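Local coordinates for DUF4440 domain-containing protein (Prochlorococcus marinus, PDB 3HZP), which is of unknown function but belongs to the NTF2-like superfamily, whose cone-shaped alpha-beta fold it adopts as a two-chain assembly, at residues 68-71 and 77-80; 70-75 and 110-115. All blocks are in the same frame, centred on the assembly; numbering follows the deposited sequence.

Interaction 1. Residues 68-71 and 77-80; sequences HKFE and AAIC
Glu71 turns CG in between its own backbone N and carbonyl carbon (chi1 65°), which lays the side chain beside that of Ile79, both pointing the same way; Phe70, with CG opposite its N (chi1 174°), puts its ring on the other face of the sheet, beside Ala78 and Cys80. These residues pair in the antiparallel beta hairpin of strands 57-72 and 77-90, at the edge of the curved NTF2-like sheet. Glu71 and Ile79 form a hydrogen-bonded pair: Glu71 N gives to Ile79 O at 3.1 Å, and Ile79 N returns a nearly straight bond to Glu71 O at 3.0 Å (N-H...O 165°). Phe70 and Cys80 make the neighbouring non-hydrogen-bonded pair, and just before it His68 and Lys69 both face Val81 in a classic beta bulge.

On the Glu71 face, methyl CG2 of Ile79 rests against Glu71 CG at 3.5 Å, while Lys69 CE passes it at 4.1 Å. The lysine chain runs extended and bends only at its last torsion, bringing NZ to Glu71 OE2 at 3.1 Å, well above the carboxylate plane. Both charges have further partners in the second subunit, Asp32 for Lys69 and Lys106 for Glu71, so the ion pair belongs to the dimer interface. With an alanine in place of Glu71, Lys69 and Lys106 of the second subunit would probably lose their shared carboxylate, and the Ile79 methyl the CG beside it.

On the other face, helix 4-15 packs on Phe70 through Lys5 and Ile8. The Phe70 ring meets Cys80 at its edge, near the ring plane, with CD1 4.2 Å from Cys80 CB, and reaches Ala78 obliquely, where CE1 lies 4.0 Å from Ala78 CB.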
loop_
_atom_site.group_PDB
_atom_site.type_symbol
_atom_site.label_atom_id
_atom_site.label_comp_id
_atom_site.label_asym_id
_atom_site.label_seq_id
_atom_site.Cartn_x
_atom_site.Cartn_y
_atom_site.Cartn_z
ATOM N N HIS A 68 -12.767 -0.127 -3.072
ATOM C CA HIS A 68 -12.646 -1.585 -3.234
ATOM C C HIS A 68 -12.653 -2.320 -1.937
ATOM O O HIS A 68 -13.023 -3.505 -1.926
ATOM C CB HIS A 68 -11.355 -1.894 -3.970
ATOM C CG HIS A 68 -11.246 -1.174 -5.265
ATOM N ND1 HIS A 68 -12.143 -1.362 -6.303
ATOM C CD2 HIS A 68 -10.357 -0.256 -5.688
ATOM C CE1 HIS A 68 -11.781 -0.589 -7.313
ATOM N NE2 HIS A 68 -10.727 0.109 -6.958
ATOM N N LYS A 69 -12.225 -1.687 -0.850
ATOM C CA LYS A 69 -12.178 -2.351 0.460
ATOM C C LYS A 69 -12.357 -1.291 1.522
ATOM O O LYS A 69 -11.717 -0.229 1.459
ATOM C CB LYS A 69 -10.841 -3.065 0.682
ATOM C CG LYS A 69 -10.730 -3.807 1.990
ATOM C CD LYS A 69 -9.436 -4.565 2.118
ATOM C CE LYS A 69 -9.380 -5.393 3.357
ATOM N NZ LYS A 69 -10.456 -6.433 3.398
ATOM N N PHE A 70 -13.223 -1.555 2.481
ATOM C CA PHE A 70 -13.285 -0.734 3.675
ATOM C C PHE A 70 -13.538 -1.653 4.840
ATOM O O PHE A 70 -14.488 -2.436 4.787
ATOM C CB PHE A 70 -14.410 0.336 3.667
ATOM C CG PHE A 70 -14.483 1.016 4.984
ATOM C CD1 PHE A 70 -13.626 2.060 5.278
ATOM C CD2 PHE A 70 -15.315 0.534 5.983
ATOM C CE1 PHE A 70 -13.600 2.575 6.587
ATOM C CE2 PHE A 70 -15.296 1.078 7.260
ATOM C CZ PHE A 70 -14.459 2.079 7.547
ATOM N N GLU A 71 -12.753 -1.533 5.906
ATOM C CA GLU A 71 -13.131 -2.182 7.142
ATOM C C GLU A 71 -12.449 -1.541 8.319
ATOM O O GLU A 71 -11.327 -1.055 8.222
ATOM C CB GLU A 71 -12.834 -3.678 7.125
ATOM C CG GLU A 71 -11.456 -4.063 7.052
ATOM C CD GLU A 71 -11.257 -5.614 7.104
ATOM O OE1 GLU A 71 -11.964 -6.321 7.842
ATOM O OE2 GLU A 71 -10.326 -6.081 6.461
ATOM N N ALA A 77 -9.023 1.982 14.254
ATOM C CA ALA A 77 -8.249 1.994 13.032
ATOM C C ALA A 77 -9.107 1.474 11.882
ATOM O O ALA A 77 -10.144 0.891 12.107
ATOM C CB ALA A 77 -6.942 1.177 13.178
ATOM N N ALA A 78 -8.627 1.684 10.676
ATOM C CA ALA A 78 -9.346 1.237 9.489
ATOM C C ALA A 78 -8.446 1.164 8.303
ATOM O O ALA A 78 -7.418 1.852 8.219
ATOM C CB ALA A 78 -10.518 2.171 9.174
ATOM N N ILE A 79 -8.864 0.358 7.332
ATOM C CA ILE A 79 -8.250 0.295 6.030
ATOM C C ILE A 79 -9.288 0.723 4.985
ATOM O O ILE A 79 -10.422 0.270 5.037
ATOM C CB ILE A 79 -7.667 -1.114 5.702
ATOM C CG1 ILE A 79 -7.156 -1.132 4.261
ATOM C CG2 ILE A 79 -8.671 -2.272 5.947
ATOM C CD1 ILE A 79 -6.229 -2.366 3.979
ATOM N N CYS A 80 -8.845 1.524 4.014
ATOM C CA CYS A 80 -9.656 1.844 2.858
ATOM C C CYS A 80 -8.788 1.778 1.619
ATOM O O CYS A 80 -7.765 2.492 1.519
ATOM C CB CYS A 80 -10.342 3.209 3.011
ATOM S SG CYS A 80 -11.490 3.567 1.660
#

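Interaction 2. Residues 70-75 and 110-115; sequences FELLGS and EKWKVA
Leu72 and Trp112 make a small apolar contact at the surface, between the end of edge strand 57-72 with its following turn and the start of strand 111-119. No hydrogen bond joins the segments, and they bury 91 Å² in all. The two side chains cross at about a right angle: methyl CD2 of Leu72 reaches the six-membered part of the indole obliquely, 3.8 Å from Trp112 CH2 and 3.9 Å from Trp112 CZ2. Leu72 sets CG opposite its carbonyl carbon (chi1 -70°); with chi2 176° the CD1 branch is anti to CA, and it is the other branch, CD2, that meets the ring. From the connection between the two hairpin strands, Ser75 adds its backbone oxygen, with Ser75 O 4.0 Å from Trp112 CH2, again oblique to the ring.

Trp112 NE1 is hydrogen-bonded to Glu7 of helix 4-15, Ile11 of the same helix touches the side chain, and Phe105 and Lys107 of strand 93-108 pack on it. Trp112 thus reaches across the intervening strands 93-108 and 77-90 to the outer hairpin, on the sheet face that carries helix 4-15, an arrangement in keeping with the NTF2-like fold, where a strongly curved sheet wraps around helices.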
loop_
_atom_site.group_PDB
_atom_site.type_symbol
_atom_site.label_atom_id
_atom_site.label_comp_id
_atom_site.label_asym_id
_atom_site.label_seq_id
_atom_site.Cartn_x
_atom_site.Cartn_y
_atom_site.Cartn_z
ATOM N N PHE A 70 -13.223 -1.555 2.481
ATOM C CA PHE A 70 -13.285 -0.734 3.675
ATOM C C PHE A 70 -13.538 -1.653 4.840
ATOM O O PHE A 70 -14.488 -2.436 4.787
ATOM C CB PHE A 70 -14.410 0.336 3.667
ATOM C CG PHE A 70 -14.483 1.016 4.984
ATOM C CD1 PHE A 70 -13.626 2.060 5.278
ATOM C CD2 PHE A 70 -15.315 0.534 5.983
ATOM C CE1 PHE A 70 -13.600 2.575 6.587
ATOM C CE2 PHE A 70 -15.296 1.078 7.260
ATOM C CZ PHE A 70 -14.459 2.079 7.547
ATOM N N GLU A 71 -12.753 -1.533 5.906
ATOM C CA GLU A 71 -13.131 -2.182 7.142
ATOM C C GLU A 71 -12.449 -1.541 8.319
ATOM O O GLU A 71 -11.327 -1.055 8.222
ATOM C CB GLU A 71 -12.834 -3.678 7.125
ATOM C CG GLU A 71 -11.456 -4.063 7.052
ATOM C CD GLU A 71 -11.257 -5.614 7.104
ATOM O OE1 GLU A 71 -11.964 -6.321 7.842
ATOM O OE2 GLU A 71 -10.326 -6.081 6.461
ATOM N N LEU A 72 -13.154 -1.544 9.437
ATOM C CA LEU A 72 -12.544 -1.195 10.712
ATOM C C LEU A 72 -11.571 -2.276 11.122
ATOM O O LEU A 72 -11.836 -3.463 10.858
ATOM C CB LEU A 72 -13.588 -1.030 11.798
ATOM C CG LEU A 72 -14.482 0.169 11.688
ATOM C CD1 LEU A 72 -15.540 0.134 12.809
ATOM C CD2 LEU A 72 -13.709 1.526 11.769
ATOM N N LEU A 73 -10.480 -1.871 11.753
ATOM C CA LEU A 73 -9.461 -2.763 12.297
ATOM C C LEU A 73 -9.468 -2.446 13.781
ATOM O O LEU A 73 -8.759 -1.572 14.261
ATOM C CB LEU A 73 -8.145 -2.470 11.641
ATOM C CG LEU A 73 -8.087 -2.685 10.120
ATOM C CD1 LEU A 73 -6.786 -2.212 9.505
ATOM C CD2 LEU A 73 -8.394 -4.166 9.762
ATOM N N GLY A 74 -10.367 -3.103 14.484
ATOM C CA GLY A 74 -10.750 -2.682 15.805
ATOM C C GLY A 74 -11.536 -1.422 15.709
ATOM O O GLY A 74 -11.936 -0.975 14.635
ATOM N N SER A 75 -11.666 -0.785 16.854
ATOM C CA SER A 75 -12.542 0.312 17.011
ATOM C C SER A 75 -11.901 1.626 16.534
ATOM O O SER A 75 -12.600 2.559 16.156
ATOM C CB SER A 75 -12.886 0.372 18.501
ATOM O OG SER A 75 -13.114 -0.958 18.973
ATOM N N GLU A 110 -10.005 10.748 19.631
ATOM C CA GLU A 110 -11.383 10.529 19.193
ATOM C C GLU A 110 -11.683 11.055 17.798
ATOM O O GLU A 110 -12.853 11.107 17.401
ATOM C CB GLU A 110 -12.399 11.055 20.217
ATOM C CG GLU A 110 -12.217 10.406 21.571
ATOM C CD GLU A 110 -13.271 10.782 22.586
ATOM O OE1 GLU A 110 -13.782 11.912 22.550
ATOM O OE2 GLU A 110 -13.529 9.939 23.458
ATOM N N LYS A 111 -10.652 11.424 17.049
ATOM C CA LYS A 111 -10.800 11.932 15.697
ATOM C C LYS A 111 -10.037 11.097 14.712
ATOM O O LYS A 111 -8.884 10.717 14.934
ATOM C CB LYS A 111 -10.298 13.373 15.624
ATOM C CG LYS A 111 -11.037 14.314 16.568
ATOM C CD LYS A 111 -10.260 15.598 16.792
ATOM N N TRP A 112 -10.663 10.795 13.572
ATOM C CA TRP A 112 -10.016 10.039 12.535
ATOM C C TRP A 112 -8.943 10.845 11.825
ATOM O O TRP A 112 -9.185 11.994 11.419
ATOM C CB TRP A 112 -11.047 9.535 11.498
ATOM C CG TRP A 112 -11.889 8.440 11.979
ATOM C CD1 TRP A 112 -13.227 8.496 12.274
ATOM C CD2 TRP A 112 -11.507 7.082 12.197
ATOM N NE1 TRP A 112 -13.680 7.275 12.689
ATOM C CE2 TRP A 112 -12.643 6.381 12.643
ATOM C CE3 TRP A 112 -10.315 6.399 12.081
ATOM C CZ2 TRP A 112 -12.605 5.032 12.955
ATOM C CZ3 TRP A 112 -10.288 5.081 12.359
ATOM C CH2 TRP A 112 -11.415 4.406 12.799
ATOM N N LYS A 113 -7.787 10.223 11.627
ATOM C CA LYS A 113 -6.676 10.808 10.897
ATOM C C LYS A 113 -6.089 9.773 9.944
ATOM O O LYS A 113 -6.103 8.586 10.213
ATOM C CB LYS A 113 -5.568 11.308 11.846
ATOM C CG LYS A 113 -6.063 12.407 12.761
ATOM C CD LYS A 113 -4.964 12.979 13.602
ATOM C CE LYS A 113 -4.091 13.929 12.817
ATOM N NZ LYS A 113 -3.217 14.823 13.690
ATOM N N VAL A 114 -5.600 10.226 8.800
ATOM C CA VAL A 114 -4.929 9.306 7.889
ATOM C C VAL A 114 -3.524 9.012 8.453
ATOM O O VAL A 114 -2.825 9.949 8.876
ATOM C CB VAL A 114 -4.951 9.844 6.450
ATOM C CG1 VAL A 114 -4.142 11.155 6.303
ATOM C CG2 VAL A 114 -4.453 8.777 5.487
ATOM N N ALA A 115 -3.173 7.720 8.549
ATOM C CA ALA A 115 -1.979 7.189 9.140
ATOM C C ALA A 115 -0.971 6.700 8.117
ATOM O O ALA A 115 0.218 6.582 8.436
ATOM C CB ALA A 115 -2.315 6.051 10.113
#

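Interactions 1 and 2 share Phe70 and Glu71, and their centres lie about 8 Å apart. Interaction 1 pairs adjacent strands of one hairpin, whereas interaction 2 starts from the end of that hairpin's first strand and skips two strands to reach 111-119. Ala77 lies between the two contacts: Leu72 CD2 comes within 3.6 Å of Ala77 O, and Trp112 CH2 lies 3.7 Å from Ala77 N. Leu73 CD1 packs 4.0 Å from Ile79 N, and Leu73 also meets Leu73 of the second subunit. Phe70 and Trp112 both touch helix 4-15, whereas Lys69, Glu71 and Ile79 face the second subunit.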